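Side-chain contacts in Exo beta-1,2-glucooligosaccharide sophorohydrolase (non-reducing end) (Parabacteroides distasonis ATCC 8503, PDB 5Z06), which hydrolyses linear beta-1,2-glucan and beta-1,2-glucooligosaccharides of four or more units, releasing sophorose from the non-reducing end: residues A[69-74]-A[106-111]; A[564-569]-A[600-605]; A[614-619]-A[628-633]. One frame throughout, in Å; residues are numbered along the deposited sequence.

Interaction 1: A[69-74]-A[106-111]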
# COMPACT_ATOMS: atom_id res chain seq x y z
N GLU A 69 -7.18 20.83 14.39
CA GLU A 69 -7.38 20.66 12.97
C GLU A 69 -7.43 19.20 12.59
O GLU A 69 -6.78 18.36 13.23
CB GLU A 69 -6.28 21.35 12.18
CG GLU A 69 -4.89 20.86 12.47
CD GLU A 69 -3.86 21.48 11.55
OE1 GLU A 69 -3.06 20.72 10.96
OE2 GLU A 69 -3.86 22.72 11.40
N ILE A 70 -8.21 18.92 11.55
CA ILE A 70 -8.33 17.62 10.97
C ILE A 70 -7.62 17.72 9.63
O ILE A 70 -8.05 18.44 8.73
CB ILE A 70 -9.80 17.23 10.80
CG1 ILE A 70 -10.48 17.18 12.16
CG2 ILE A 70 -9.91 15.87 10.15
CD1 ILE A 70 -11.21 18.44 12.54
N GLN A 71 -6.54 16.97 9.52
CA GLN A 71 -5.64 17.06 8.37
C GLN A 71 -6.02 16.08 7.28
O GLN A 71 -6.30 14.89 7.54
CB GLN A 71 -4.22 16.81 8.81
CG GLN A 71 -3.70 17.84 9.80
CD GLN A 71 -2.53 17.33 10.62
OE1 GLN A 71 -2.13 16.18 10.50
NE2 GLN A 71 -1.98 18.19 11.46
N TYR A 72 -6.02 16.59 6.05
CA TYR A 72 -6.18 15.73 4.88
C TYR A 72 -5.01 14.77 4.89
O TYR A 72 -3.88 15.19 5.07
CB TYR A 72 -6.17 16.53 3.56
CG TYR A 72 -6.12 15.61 2.36
CD1 TYR A 72 -7.24 14.86 1.99
CD2 TYR A 72 -4.96 15.46 1.62
CE1 TYR A 72 -7.21 14.02 0.91
CE2 TYR A 72 -4.91 14.61 0.53
CZ TYR A 72 -6.03 13.88 0.18
OH TYR A 72 -5.97 13.02 -0.90
N CYS A 73 -5.30 13.49 4.70
CA CYS A 73 -4.29 12.41 4.71
C CYS A 73 -3.90 12.14 3.28
O CYS A 73 -4.70 11.59 2.54
CB CYS A 73 -4.89 11.13 5.35
SG CYS A 73 -3.93 9.61 5.09
N PRO A 74 -2.71 12.60 2.84
CA PRO A 74 -2.34 12.32 1.44
C PRO A 74 -2.16 10.85 1.20
O PRO A 74 -1.68 10.12 2.06
CB PRO A 74 -1.02 13.06 1.26
CG PRO A 74 -0.51 13.24 2.65
CD PRO A 74 -1.74 13.50 3.46
N ALA A 106 -12.40 26.99 9.94
CA ALA A 106 -11.61 27.56 8.89
C ALA A 106 -10.92 26.43 8.16
O ALA A 106 -11.05 25.25 8.53
CB ALA A 106 -10.58 28.52 9.46
N ILE A 107 -10.22 26.77 7.10
CA ILE A 107 -9.43 25.79 6.38
C ILE A 107 -8.01 26.29 6.45
O ILE A 107 -7.76 27.47 6.21
CB ILE A 107 -9.97 25.57 4.95
CG1 ILE A 107 -11.29 24.80 5.06
CG2 ILE A 107 -8.96 24.79 4.11
CD1 ILE A 107 -12.09 24.66 3.79
N ARG A 108 -7.10 25.41 6.85
CA ARG A 108 -5.70 25.72 6.87
C ARG A 108 -5.13 25.32 5.54
O ARG A 108 -5.34 24.19 5.09
CB ARG A 108 -4.96 24.99 7.98
CG ARG A 108 -3.50 25.45 8.07
CD ARG A 108 -2.67 24.81 9.18
NE ARG A 108 -2.69 23.36 9.14
CZ ARG A 108 -2.08 22.58 8.25
NH1 ARG A 108 -1.39 23.07 7.22
NH2 ARG A 108 -2.19 21.27 8.37
N TYR A 109 -4.39 26.26 4.92
CA TYR A 109 -3.70 26.01 3.67
C TYR A 109 -2.43 25.23 3.93
O TYR A 109 -1.95 25.17 5.07
CB TYR A 109 -3.35 27.32 2.94
CG TYR A 109 -4.57 28.07 2.44
CD1 TYR A 109 -5.31 27.60 1.34
CD2 TYR A 109 -4.99 29.26 3.05
CE1 TYR A 109 -6.41 28.30 0.87
CE2 TYR A 109 -6.09 29.96 2.59
CZ TYR A 109 -6.79 29.47 1.50
OH TYR A 109 -7.87 30.15 1.05
N ALA A 110 -1.89 24.63 2.87
CA ALA A 110 -0.61 23.91 2.95
C ALA A 110 0.55 24.77 3.47
O ALA A 110 1.47 24.25 4.11
CB ALA A 110 -0.26 23.30 1.60
N ASP A 111 0.50 26.08 3.20
CA ASP A 111 1.50 27.04 3.71
C ASP A 111 1.27 27.52 5.17
O ASP A 111 2.00 28.39 5.65
CB ASP A 111 1.68 28.24 2.74
CG ASP A 111 0.45 29.18 2.67
OD1 ASP A 111 -0.45 29.11 3.53
OD2 ASP A 111 0.39 30.02 1.74
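Glu-69 and Arg-108 form a salt bridge over the face of a five-stranded antiparallel sheet. Strands 65-71 and 104-109 are not neighbours in it. Both pair with strand 155-161, which lies between them, and the bridge spans this middle strand. Glu-69 rests on Ala-157, and Arg-108 touches Ala-156 and Ala-157. The two side chains meet above these alanines.

The grip is bidentate and side-on. Arg-108 NE donates to Glu-69 OE2 at 2.6 Å. Arg-108 NH2 donates to Glu-69 OE1 at 2.8 Å. Both oxygens are met on their syn sides, and the carboxylate and guanidinium planes are only 17° apart. The carboxylate therefore faces the NE edge of the guanidinium almost in its plane.

The torsions explain the reach. Glu-69 CG sits between the backbone N and the carbonyl carbon (chi1 60°), the crowded position, and the chain is extended beyond it. Arg-108 starts out extended and bends at chi3 (54°), which turns its NE edge to the acid.

Gln-71 lies two residues on, along the same strand. Its NE2 donates to Glu-69 OE1 from the anti side at 2.8 Å, so OE1 takes two donors. OE2 also has a second partner, the hydroxyl of Tyr-67. The carboxylate is thus fixed from several directions, and its negative charge is probably well stabilised. With an alanine in place of Glu-69, the Arg-108 guanidinium would probably be left without its countercharge, and Tyr-67 and Gln-71 without the carboxylate they both bond to.

The Gln-71 amide stands nearly upright to the guanidinium. Its aliphatic part makes the remaining touch, with Gln-71 CG 4.0 Å from Arg-108 NH2.

Interaction 2: A[564-569]-A[600-605]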
# COMPACT_ATOMS: atom_id res chain seq x y z
N ALA A 564 17.78 -10.77 6.80
CA ALA A 564 16.52 -10.95 7.48
C ALA A 564 16.75 -11.08 8.98
O ALA A 564 16.10 -10.41 9.77
CB ALA A 564 15.77 -12.15 6.94
N LYS A 565 17.67 -11.95 9.37
CA LYS A 565 17.95 -12.15 10.79
C LYS A 565 18.46 -10.90 11.47
O LYS A 565 18.14 -10.67 12.62
CB LYS A 565 18.97 -13.25 10.96
CG LYS A 565 18.39 -14.64 10.76
CD LYS A 565 19.49 -15.66 10.58
CE LYS A 565 19.60 -16.63 11.73
NZ LYS A 565 20.91 -17.33 11.64
N ILE A 566 19.30 -10.14 10.77
CA ILE A 566 19.86 -8.90 11.26
C ILE A 566 18.73 -7.94 11.53
O ILE A 566 18.69 -7.27 12.55
CB ILE A 566 20.84 -8.29 10.23
CG1 ILE A 566 22.22 -8.97 10.31
CG2 ILE A 566 21.02 -6.79 10.44
CD1 ILE A 566 23.09 -8.78 9.08
N ASN A 567 17.84 -7.85 10.55
CA ASN A 567 16.69 -6.99 10.65
C ASN A 567 15.83 -7.40 11.87
O ASN A 567 15.51 -6.56 12.72
CB ASN A 567 15.92 -7.00 9.30
CG ASN A 567 14.89 -5.90 9.21
OD1 ASN A 567 14.05 -5.78 10.11
ND2 ASN A 567 14.92 -5.13 8.12
N GLN A 568 15.51 -8.68 11.98
CA GLN A 568 14.76 -9.14 13.13
C GLN A 568 15.48 -8.80 14.43
O GLN A 568 14.84 -8.37 15.41
CB GLN A 568 14.48 -10.64 13.11
CG GLN A 568 13.52 -11.06 14.21
CD GLN A 568 13.47 -12.54 14.45
OE1 GLN A 568 14.45 -13.22 14.31
NE2 GLN A 568 12.31 -13.04 14.86
N ARG A 569 16.79 -8.99 14.46
CA ARG A 569 17.53 -8.78 15.72
C ARG A 569 17.63 -7.34 16.12
O ARG A 569 17.63 -7.03 17.31
CB ARG A 569 18.91 -9.41 15.67
CG ARG A 569 18.77 -10.91 15.72
CD ARG A 569 20.03 -11.56 15.27
NE ARG A 569 19.85 -13.00 15.20
CZ ARG A 569 20.84 -13.87 15.06
NH1 ARG A 569 22.10 -13.43 15.01
NH2 ARG A 569 20.58 -15.17 15.00
N GLN A 600 12.86 2.35 5.01
CA GLN A 600 13.33 2.04 6.35
C GLN A 600 14.28 0.88 6.36
O GLN A 600 14.25 0.01 5.47
CB GLN A 600 12.15 1.76 7.30
CG GLN A 600 11.18 2.91 7.46
CD GLN A 600 11.85 4.19 7.92
OE1 GLN A 600 12.61 4.79 7.17
NE2 GLN A 600 11.55 4.62 9.15
N GLU A 601 15.13 0.88 7.37
CA GLU A 601 16.17 -0.14 7.53
C GLU A 601 16.32 -0.42 9.01
O GLU A 601 15.93 0.43 9.81
CB GLU A 601 17.54 0.35 7.00
CG GLU A 601 17.52 1.12 5.70
CD GLU A 601 18.88 1.73 5.38
OE1 GLU A 601 19.88 1.33 6.01
OE2 GLU A 601 18.92 2.59 4.48
N PRO A 602 16.97 -1.55 9.38
CA PRO A 602 17.31 -1.77 10.78
C PRO A 602 18.55 -0.94 11.16
O PRO A 602 19.63 -1.47 11.45
CB PRO A 602 17.57 -3.29 10.84
CG PRO A 602 18.07 -3.64 9.48
CD PRO A 602 17.39 -2.69 8.52
N MET A 603 18.34 0.37 11.15
CA MET A 603 19.35 1.36 11.49
C MET A 603 18.59 2.53 12.10
O MET A 603 17.55 2.92 11.54
CB MET A 603 20.06 1.83 10.21
CG MET A 603 20.95 0.78 9.55
SD MET A 603 22.37 0.33 10.56
CE MET A 603 23.37 1.81 10.34
N PRO A 604 19.10 3.12 13.21
CA PRO A 604 18.39 4.24 13.88
C PRO A 604 17.88 5.33 12.97
O PRO A 604 16.77 5.80 13.13
CB PRO A 604 19.44 4.80 14.83
CG PRO A 604 20.26 3.60 15.22
CD PRO A 604 20.24 2.65 14.04
N HIS A 605 18.70 5.71 12.00
CA HIS A 605 18.37 6.83 11.10
C HIS A 605 17.36 6.46 10.00
O HIS A 605 16.95 7.32 9.21
CB HIS A 605 19.64 7.39 10.48
CG HIS A 605 20.20 6.55 9.37
ND1 HIS A 605 20.66 5.27 9.58
CD2 HIS A 605 20.35 6.79 8.05
CE1 HIS A 605 21.09 4.77 8.43
NE2 HIS A 605 20.89 5.67 7.48
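Asn-567 ND2 donates a hydrogen bond to Leu-588 O and at the same time lies against the ring of Pro-602, 3.5 Å from Pro-602 CD. The other end of the amide, Asn-567 OD1, takes a weak hydrogen bond from Gly-587 N. Leu-588 thus holds the ND2 end and Gly-587, more weakly, the OD1 end, which limits rotation of the amide.

Asn-567 belongs to helix 556-573, in the part of the chain that matches the glucoamylase-like family. Enzymes of GH144 are built on an (alpha/alpha)6 barrel, and this helix is probably part of that helical framework. Pro-602 lies in the loop between strands 597-599 and 610-611.

The proline points its ring at the helix and comes close to the backbone. Asn-567 CA and Pro-602 CA are 5.3 Å apart, and Pro-602 CB is 3.8 Å from Asn-567 CA. Asn-567 CG is anti to the backbone N (chi1 -167°), which carries the amide across to the ring, with ND2 near the CD and CG of Pro-602. Asn-567 CG is 3.9 Å from Pro-602 CG. The two side chains cross at about a right angle.

Ile-566 adds a looser apolar touch, with its CG2 4.4 Å from Pro-602 CG. Tyr-570, one turn further along the helix, also touches the proline. Pro-602 is the centre of an inverse gamma turn, closed by a weak bond from Met-603 N to Glu-601 O (2.8 Å). This sharp turn presents the ring to the helix, while Pro-602 O accepts from Asn-530 ND2.

The contact between the helix and the loop is thus one of van der Waals packing. Neighbours satisfy the Asn-567 amide and the Pro-602 carbonyl, so the amide can be buried beside an apolar ring.

Interaction 3: A[614-619]-A[628-633]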
# COMPACT_ATOMS: atom_id res chain seq x y z
N THR A 614 5.12 -6.45 4.99
CA THR A 614 5.77 -7.14 3.90
C THR A 614 7.22 -7.53 4.23
O THR A 614 7.71 -8.52 3.71
CB THR A 614 5.68 -6.35 2.58
OG1 THR A 614 6.05 -7.20 1.50
CG2 THR A 614 6.60 -5.12 2.59
N GLY A 615 7.89 -6.73 5.06
CA GLY A 615 9.26 -7.05 5.51
C GLY A 615 9.43 -8.45 6.05
O GLY A 615 10.18 -9.27 5.47
N ALA A 616 8.71 -8.76 7.12
CA ALA A 616 8.79 -10.09 7.74
C ALA A 616 8.18 -11.16 6.84
O ALA A 616 8.72 -12.27 6.68
CB ALA A 616 8.08 -10.11 9.08
N LEU A 617 7.05 -10.82 6.25
CA LEU A 617 6.22 -11.85 5.65
C LEU A 617 6.82 -12.37 4.36
O LEU A 617 6.84 -13.57 4.13
CB LEU A 617 4.82 -11.32 5.43
CG LEU A 617 4.13 -10.95 6.74
CD1 LEU A 617 2.86 -10.19 6.43
CD2 LEU A 617 3.85 -12.18 7.59
N ALA A 618 7.36 -11.48 3.54
CA ALA A 618 8.02 -11.91 2.31
C ALA A 618 9.42 -12.46 2.58
O ALA A 618 10.10 -12.90 1.66
CB ALA A 618 8.06 -10.77 1.31
N SER A 619 9.86 -12.40 3.84
CA SER A 619 11.09 -13.03 4.25
C SER A 619 10.92 -14.49 4.62
O SER A 619 11.90 -15.13 4.97
CB SER A 619 11.74 -12.25 5.40
OG SER A 619 12.11 -10.97 4.95
N MET A 628 6.77 -16.47 10.52
CA MET A 628 5.52 -17.04 11.00
C MET A 628 5.09 -16.35 12.30
O MET A 628 3.92 -16.11 12.50
CB MET A 628 5.65 -18.55 11.21
CG MET A 628 4.32 -19.23 11.43
SD MET A 628 3.30 -19.15 9.95
CE MET A 628 1.82 -18.40 10.60
N LYS A 629 6.05 -16.02 13.15
CA LYS A 629 5.74 -15.28 14.37
C LYS A 629 5.13 -13.93 14.06
O LYS A 629 4.12 -13.56 14.64
CB LYS A 629 6.97 -15.09 15.25
CG LYS A 629 7.43 -16.36 15.94
CD LYS A 629 8.61 -16.03 16.85
CE LYS A 629 9.44 -17.25 17.20
NZ LYS A 629 8.80 -18.05 18.23
N ALA A 630 5.74 -13.23 13.10
CA ALA A 630 5.24 -11.94 12.63
C ALA A 630 3.83 -12.07 12.12
O ALA A 630 2.94 -11.32 12.51
CB ALA A 630 6.13 -11.39 11.54
N LEU A 631 3.63 -13.03 11.23
CA LEU A 631 2.32 -13.28 10.66
C LEU A 631 1.26 -13.46 11.75
O LEU A 631 0.22 -12.81 11.72
CB LEU A 631 2.39 -14.52 9.80
CG LEU A 631 1.23 -14.76 8.86
CD1 LEU A 631 1.67 -15.75 7.79
CD2 LEU A 631 -0.03 -15.26 9.58
N ARG A 632 1.54 -14.34 12.71
CA ARG A 632 0.61 -14.62 13.79
C ARG A 632 0.29 -13.40 14.62
O ARG A 632 -0.86 -13.18 14.97
CB ARG A 632 1.20 -15.65 14.71
CG ARG A 632 1.20 -17.06 14.16
CD ARG A 632 1.64 -17.97 15.28
NE ARG A 632 2.31 -19.15 14.78
CZ ARG A 632 3.60 -19.44 14.96
NH1 ARG A 632 4.42 -18.64 15.65
NH2 ARG A 632 4.07 -20.57 14.43
N ASN A 633 1.32 -12.61 14.93
CA ASN A 633 1.19 -11.38 15.66
C ASN A 633 0.38 -10.36 14.88
O ASN A 633 -0.60 -9.80 15.39
CB ASN A 633 2.59 -10.82 15.92
CG ASN A 633 2.56 -9.57 16.77
OD1 ASN A 633 1.75 -9.47 17.69
ND2 ASN A 633 3.47 -8.63 16.48
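This is a buried apolar contact between two helices that follow one another in the chain. The short helix 614-617 packs against helix 624-636 in the helical domain, probably the (alpha/alpha)6 barrel of GH144, and the two run in roughly opposite directions. Two residue pairs carry it.

Ala-616 and Ala-630 point their methyl groups at each other, and the CB atoms are 3.4 Å apart. This is tighter than ordinary van der Waals contact. The small residues let the helices approach closely, with 6.3 Å between the CA atoms of Ala-616 and Ala-630. Trp-586 also lies on Ala-616.

The second pair sits one residue on. Leu-617 CG is anti to the carbonyl carbon (chi1 -62°), which brings the CD2 branch across to Leu-631. There Leu-617 CD2 lies 3.5 Å from Leu-631 CB, at the root of that side chain. The two leucines cross at about a right angle. Beyond this contact Leu-631 packs on Leu-287, Leu-288 and Val-291 of helix 284-297. Leu-617 packs on Val-671 of helix 665-680, so the pair ties these helices to 284-297 and 665-680.

Polar bonds secure the short helix at its end. Ser-627 OG bonds to Ala-616 O. Ser-619, whose OG also bonds to His-538 NE2, donates from that OG to Gly-615 O at 2.6 Å, nearly along the C=O axis.

Overall arrangement
Interactions 2 and 3 are neighbours in the glucoamylase-like region. Their centres are 14 Å apart and their nearest atoms about 4 Å, without touching. Residues of 583-588 contact both. Glu-583 O bonds to Gln-568 and Glu-583 also meets Lys-629, while Asp-584 O takes a bond from Asn-633. Interaction 1 stands apart in the N-terminal sheet, with its centre 34 Å from that of interaction 2 and 35 Å from that of interaction 3. Gln-71 nevertheless touches Trp-595, which lies between segments 564-569 and 600-605 in the sequence. The calcium ion is held by Glu-12, Asn-13, Thr-49, Asn-52 and Asp-175, none of them in these segments.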